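Local coordinates for conserved domain protein (PDB 3PNN) that probably acts as a glycosyltransferase that forms glycosidic linkages in the cytoplasm, built on an alpha/beta/alpha Rossmann-like fold, at residues E95-E98 with K99-T103; W218-T221 with P222-D226. All blocks are in the same frame, centred on the assembly; numbering follows the deposited sequence.

Contact 1 (E95-E98 with K99-T103); sequences EGRE and KPWGT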
loop_
_atom_site.group_PDB
_atom_site.type_symbol
_atom_site.label_atom_id
_atom_site.label_comp_id
_atom_site.label_asym_id
_atom_site.label_seq_id
_atom_site.Cartn_x
_atom_site.Cartn_y
_atom_site.Cartn_z
ATOM N N GLU A 95 18.496 20.817 -7.125
ATOM C CA GLU A 95 17.885 21.830 -7.979
ATOM C C GLU A 95 16.931 21.238 -9.014
ATOM O O GLU A 95 15.817 21.734 -9.204
ATOM C CB GLU A 95 18.970 22.655 -8.682
ATOM C CG GLU A 95 18.436 23.851 -9.452
ATOM C CD GLU A 95 17.787 24.880 -8.544
ATOM O OE1 GLU A 95 18.413 25.259 -7.531
ATOM O OE2 GLU A 95 16.652 25.312 -8.846
ATOM N N GLY A 96 17.372 20.176 -9.684
ATOM C CA GLY A 96 16.614 19.614 -10.789
ATOM C C GLY A 96 15.559 18.587 -10.418
ATOM O O GLY A 96 14.776 18.164 -11.270
ATOM N N ARG A 97 15.529 18.189 -9.149
ATOM C CA ARG A 97 14.615 17.140 -8.699
ATOM C C ARG A 97 13.137 17.532 -8.797
ATOM O O ARG A 97 12.721 18.581 -8.301
ATOM C CB ARG A 97 14.953 16.712 -7.269
ATOM C CG ARG A 97 14.094 15.566 -6.755
ATOM C CD ARG A 97 14.657 14.207 -7.144
ATOM N NE ARG A 97 13.676 13.147 -6.923
ATOM C CZ ARG A 97 13.974 11.856 -6.776
ATOM N NH1 ARG A 97 15.238 11.446 -6.816
ATOM N NH2 ARG A 97 13.002 10.977 -6.586
ATOM N N GLU A 98 12.344 16.675 -9.437
ATOM C CA GLU A 98 10.906 16.894 -9.542
ATOM C C GLU A 98 10.110 15.647 -9.149
ATOM O O GLU A 98 8.987 15.749 -8.658
ATOM C CB GLU A 98 10.526 17.352 -10.953
ATOM C CG GLU A 98 11.032 16.443 -12.066
ATOM C CD GLU A 98 11.033 17.127 -13.426
ATOM O OE1 GLU A 98 10.342 18.160 -13.580
ATOM O OE2 GLU A 98 11.729 16.632 -14.341
ATOM N N LYS A 99 10.697 14.476 -9.368
ATOM C CA LYS A 99 10.042 13.216 -9.052
ATOM C C LYS A 99 9.968 12.991 -7.539
ATOM O O LYS A 99 10.965 13.142 -6.837
ATOM C CB LYS A 99 10.799 12.069 -9.716
ATOM C CG LYS A 99 10.220 10.699 -9.434
ATOM C CD LYS A 99 10.879 9.660 -10.322
ATOM C CE LYS A 99 10.119 8.350 -10.305
ATOM N NZ LYS A 99 10.506 7.492 -11.461
ATOM N N PRO A 100 8.774 12.646 -7.029
ATOM C CA PRO A 100 8.615 12.388 -5.593
ATOM C C PRO A 100 9.557 11.292 -5.106
ATOM O O PRO A 100 9.886 10.372 -5.859
ATOM C CB PRO A 100 7.158 11.933 -5.471
ATOM C CG PRO A 100 6.464 12.622 -6.635
ATOM C CD PRO A 100 7.490 12.651 -7.747
ATOM N N TRP A 101 9.959 11.386 -3.844
ATOM C CA TRP A 101 10.993 10.511 -3.294
ATOM C C TRP A 101 10.633 9.036 -3.175
ATOM O O TRP A 101 11.527 8.199 -3.051
ATOM C CB TRP A 101 11.474 11.042 -1.947
ATOM C CG TRP A 101 12.202 12.338 -2.063
ATOM C CD1 TRP A 101 11.776 13.557 -1.624
ATOM C CD2 TRP A 101 13.496 12.556 -2.657
ATOM N NE1 TRP A 101 12.716 14.517 -1.906
ATOM C CE2 TRP A 101 13.782 13.930 -2.538
ATOM C CE3 TRP A 101 14.433 11.724 -3.278
ATOM C CZ2 TRP A 101 14.967 14.496 -3.020
ATOM C CZ3 TRP A 101 15.618 12.284 -3.750
ATOM C CH2 TRP A 101 15.873 13.659 -3.618
ATOM N N GLY A 102 9.339 8.707 -3.184
ATOM C CA GLY A 102 8.928 7.309 -3.180
ATOM C C GLY A 102 7.965 6.933 -2.061
ATOM O O GLY A 102 7.733 7.723 -1.146
ATOM N N THR A 103 7.410 5.725 -2.115
ATOM C CA THR A 103 6.387 5.323 -1.146
ATOM C C THR A 103 6.822 5.340 0.321
ATOM O O THR A 103 6.002 5.620 1.201
ATOM C CB THR A 103 5.778 3.929 -1.449
ATOM O OG1 THR A 103 6.816 2.935 -1.415
ATOM C CG2 THR A 103 5.106 3.936 -2.814
#

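Contact 2 (W218-T221 with P222-D226); sequences WGFT and PDYFD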
loop_
_atom_site.group_PDB
_atom_site.type_symbol
_atom_site.label_atom_id
_atom_site.label_comp_id
_atom_site.label_asym_id
_atom_site.label_seq_id
_atom_site.Cartn_x
_atom_site.Cartn_y
_atom_site.Cartn_z
ATOM N N TRP A 218 0.548 -3.458 4.639
ATOM C CA TRP A 218 1.505 -3.747 5.717
ATOM C C TRP A 218 0.913 -3.372 7.061
ATOM O O TRP A 218 -0.002 -2.547 7.129
ATOM C CB TRP A 218 2.738 -2.868 5.538
ATOM C CG TRP A 218 3.442 -3.046 4.252
ATOM C CD1 TRP A 218 3.284 -2.315 3.108
ATOM C CD2 TRP A 218 4.449 -4.016 3.982
ATOM N NE1 TRP A 218 4.141 -2.783 2.136
ATOM C CE2 TRP A 218 4.861 -3.832 2.649
ATOM C CE3 TRP A 218 5.041 -5.036 4.741
ATOM C CZ2 TRP A 218 5.842 -4.630 2.050
ATOM C CZ3 TRP A 218 6.030 -5.825 4.149
ATOM C CH2 TRP A 218 6.410 -5.618 2.815
ATOM N N GLY A 219 1.467 -3.937 8.129
ATOM C CA GLY A 219 1.152 -3.514 9.489
ATOM C C GLY A 219 2.442 -3.185 10.231
ATOM O O GLY A 219 3.345 -4.021 10.298
ATOM N N PHE A 220 2.530 -1.975 10.781
ATOM C CA PHE A 220 3.757 -1.508 11.445
ATOM C C PHE A 220 3.460 -0.947 12.832
ATOM O O PHE A 220 2.297 -0.719 13.192
ATOM C CB PHE A 220 4.441 -0.401 10.625
ATOM C CG PHE A 220 4.937 -0.834 9.251
ATOM C CD1 PHE A 220 5.899 -1.828 9.114
ATOM C CD2 PHE A 220 4.464 -0.203 8.104
ATOM C CE1 PHE A 220 6.363 -2.204 7.855
ATOM C CE2 PHE A 220 4.922 -0.570 6.844
ATOM C CZ PHE A 220 5.884 -1.568 6.721
ATOM N N THR A 221 4.520 -0.715 13.601
ATOM C CA THR A 221 4.439 0.071 14.825
ATOM C C THR A 221 5.289 1.314 14.597
ATOM O O THR A 221 6.082 1.351 13.666
ATOM C CB THR A 221 4.946 -0.725 16.055
ATOM O OG1 THR A 221 6.196 -1.354 15.744
ATOM C CG2 THR A 221 3.941 -1.821 16.430
ATOM N N PRO A 222 5.134 2.342 15.445
ATOM C CA PRO A 222 5.770 3.630 15.099
ATOM C C PRO A 222 7.304 3.622 15.044
ATOM O O PRO A 222 7.888 4.532 14.431
ATOM C CB PRO A 222 5.239 4.590 16.176
ATOM C CG PRO A 222 3.871 3.983 16.548
ATOM C CD PRO A 222 4.131 2.481 16.515
ATOM N N ASP A 223 7.961 2.634 15.651
ATOM C CA ASP A 223 9.428 2.557 15.532
ATOM C C ASP A 223 9.818 2.422 14.059
ATOM O O ASP A 223 10.939 2.710 13.676
ATOM C CB ASP A 223 9.992 1.375 16.323
ATOM C CG ASP A 223 9.167 0.116 16.145
ATOM O OD1 ASP A 223 9.607 -0.797 15.399
ATOM O OD2 ASP A 223 8.072 0.046 16.740
ATOM N N TYR A 224 8.882 1.961 13.241
ATOM C CA TYR A 224 9.140 1.846 11.811
ATOM C C TYR A 224 9.505 3.202 11.204
ATOM O O TYR A 224 10.328 3.284 10.297
ATOM C CB TYR A 224 7.937 1.230 11.063
ATOM C CG TYR A 224 8.251 1.006 9.586
ATOM C CD1 TYR A 224 9.124 -0.005 9.196
ATOM C CD2 TYR A 224 7.692 1.810 8.595
ATOM C CE1 TYR A 224 9.437 -0.215 7.858
ATOM C CE2 TYR A 224 8.005 1.608 7.230
ATOM C CZ TYR A 224 8.866 0.584 6.885
ATOM O OH TYR A 224 9.196 0.354 5.570
ATOM N N PHE A 225 8.897 4.280 11.691
ATOM C CA PHE A 225 9.275 5.602 11.181
ATOM C C PHE A 225 10.747 5.909 11.448
ATOM O O PHE A 225 11.433 6.511 10.619
ATOM C CB PHE A 225 8.413 6.714 11.788
ATOM C CG PHE A 225 6.941 6.583 11.496
ATOM C CD1 PHE A 225 6.459 6.667 10.192
ATOM C CD2 PHE A 225 6.030 6.426 12.534
ATOM C CE1 PHE A 225 5.090 6.558 9.924
ATOM C CE2 PHE A 225 4.668 6.324 12.281
ATOM C CZ PHE A 225 4.189 6.389 10.965
ATOM N N ASP A 226 11.226 5.527 12.624
ATOM C CA ASP A 226 12.613 5.806 13.001
ATOM C C ASP A 226 13.600 4.997 12.165
ATOM O O ASP A 226 14.631 5.523 11.724
ATOM C CB ASP A 226 12.846 5.503 14.488
ATOM C CG ASP A 226 12.072 6.439 15.402
ATOM O OD1 ASP A 226 11.861 7.614 15.024
ATOM O OD2 ASP A 226 11.660 5.997 16.494
#

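Contact 1 (E95-E98 with K99-T103)
Arg97 lays its guanidinium over the six-membered ring of Trp101, four residues further along the same loop. The two groups are stacked, with their planes 28° apart, and Arg97 CZ sits 3.9 Å from the centroid of that Trp101 ring, displaced from its normal, as an off-centre cation-pi pair. The closest approach is at the rim, where NH1 of Arg97 comes within 3.2 Å of CZ3 of Trp101. Further back along the arginine, CD rests over the same face in a CH-pi contact, so both the aliphatic and the charged part of the side chain use the indole. A bend at chi2 (86°) in an otherwise extended chain turns the guanidinium back toward the loop it springs from. There its edge meets backbone carbonyls. Arg97 NE donates to Lys99 O over 2.7 Å, in the carbonyl plane and on a lone pair, with an N-H...O angle of 156°. Arg97 NH2 reaches the same Lys99 O at 3.0 Å, from above that carbonyl's plane, and adds a weak bond of 3.3 Å to Pro100 O. All three bonds lie at the guanidinium edge, which fixes its rotation while the indole takes a face. Arg97 NH2 also donates to Ser245 O, and the indole NE1 is satisfied by Leu84 O. The Trp101 side chain also packs on Phe235 and Leu236 of helix 223-239. The loop thus folds round its own arginine, just ahead of helix 103-108, for which Gly102 is the N-cap. A buried positive charge is here met by carbonyl oxygens and a pi face rather than by a carboxylate within these residues; the carbonyl dipoles and the indole face probably stabilise it electrostatically.

Contact 2 (W218-T221 with P222-D226)
This strand-to-helix turn of the Rossmann-like domain takes the chain from strand 217-220 into helix 223-239, and a ring from each arm meets the other. Phe220, the last of the strand, and Tyr224, in the first turn of the helix, form a face-to-face stack with centroids 3.7 Å apart and planes only 4° from parallel. The rings lie nearly atom over atom: CG faces CG, and CE1 of Phe220 stands 3.7 Å from CE1 of Tyr224. Tyr224 swings its ring into this place with CG trans to its own backbone N (chi1 -175°), while Phe220 turns its CG beside its backbone N; the CB atoms of Phe220 and Tyr224 are 3.9 Å apart, so the pair starts together and stays level along its length. Tyr149, on strand 148-155, meets both rings edge-to-face, and Ile249, Val252 and Val253 of helix 249-259 pack against Tyr224; these neighbours help to bury the pair. Tyr224 OH is hydrogen-bonded to Asn104 ND2 of helix 103-108. The backbone closes the turn beside the rings: Tyr224 N donates to Thr221 O at 2.9 Å, and Phe225 N similarly reaches Pro222 O. Thr221 and Asp223 meet on the side of the turn away from the stack. Asp223 divides its carboxylate, with OD1 taking Gly147 N and Tyr149 OH, so Tyr149 serves both the aromatic cluster and this polar one. The other oxygen, Asp223 OD2, accepts a short hydrogen bond of 2.5 Å from Thr221 OG1, which approaches from the syn side, 24° out of the carboxylate plane.

From the N terminus, contact 1 comes first: residues 95-103 curl the loop that follows strand 77-81 and deliver it to helix 103-108. Contact 2, at 218-226, closes a turn much later, where strand 217-220 passes into helix 223-239. The two are in series, neither nested nor crossed, with centres 23 Å apart and nearest atoms about 7 Å apart. They do not touch, but each is met by the helix that the other begins. Helix 223-239, begun at contact 2, offers Phe235 and Leu236 to contact 1, while helix 103-108, begun at contact 1, sends Asn104 to contact 2. Ile249 meets both, hydrogen-bonded through its backbone N to Thr103 OG1 and packed on Tyr224.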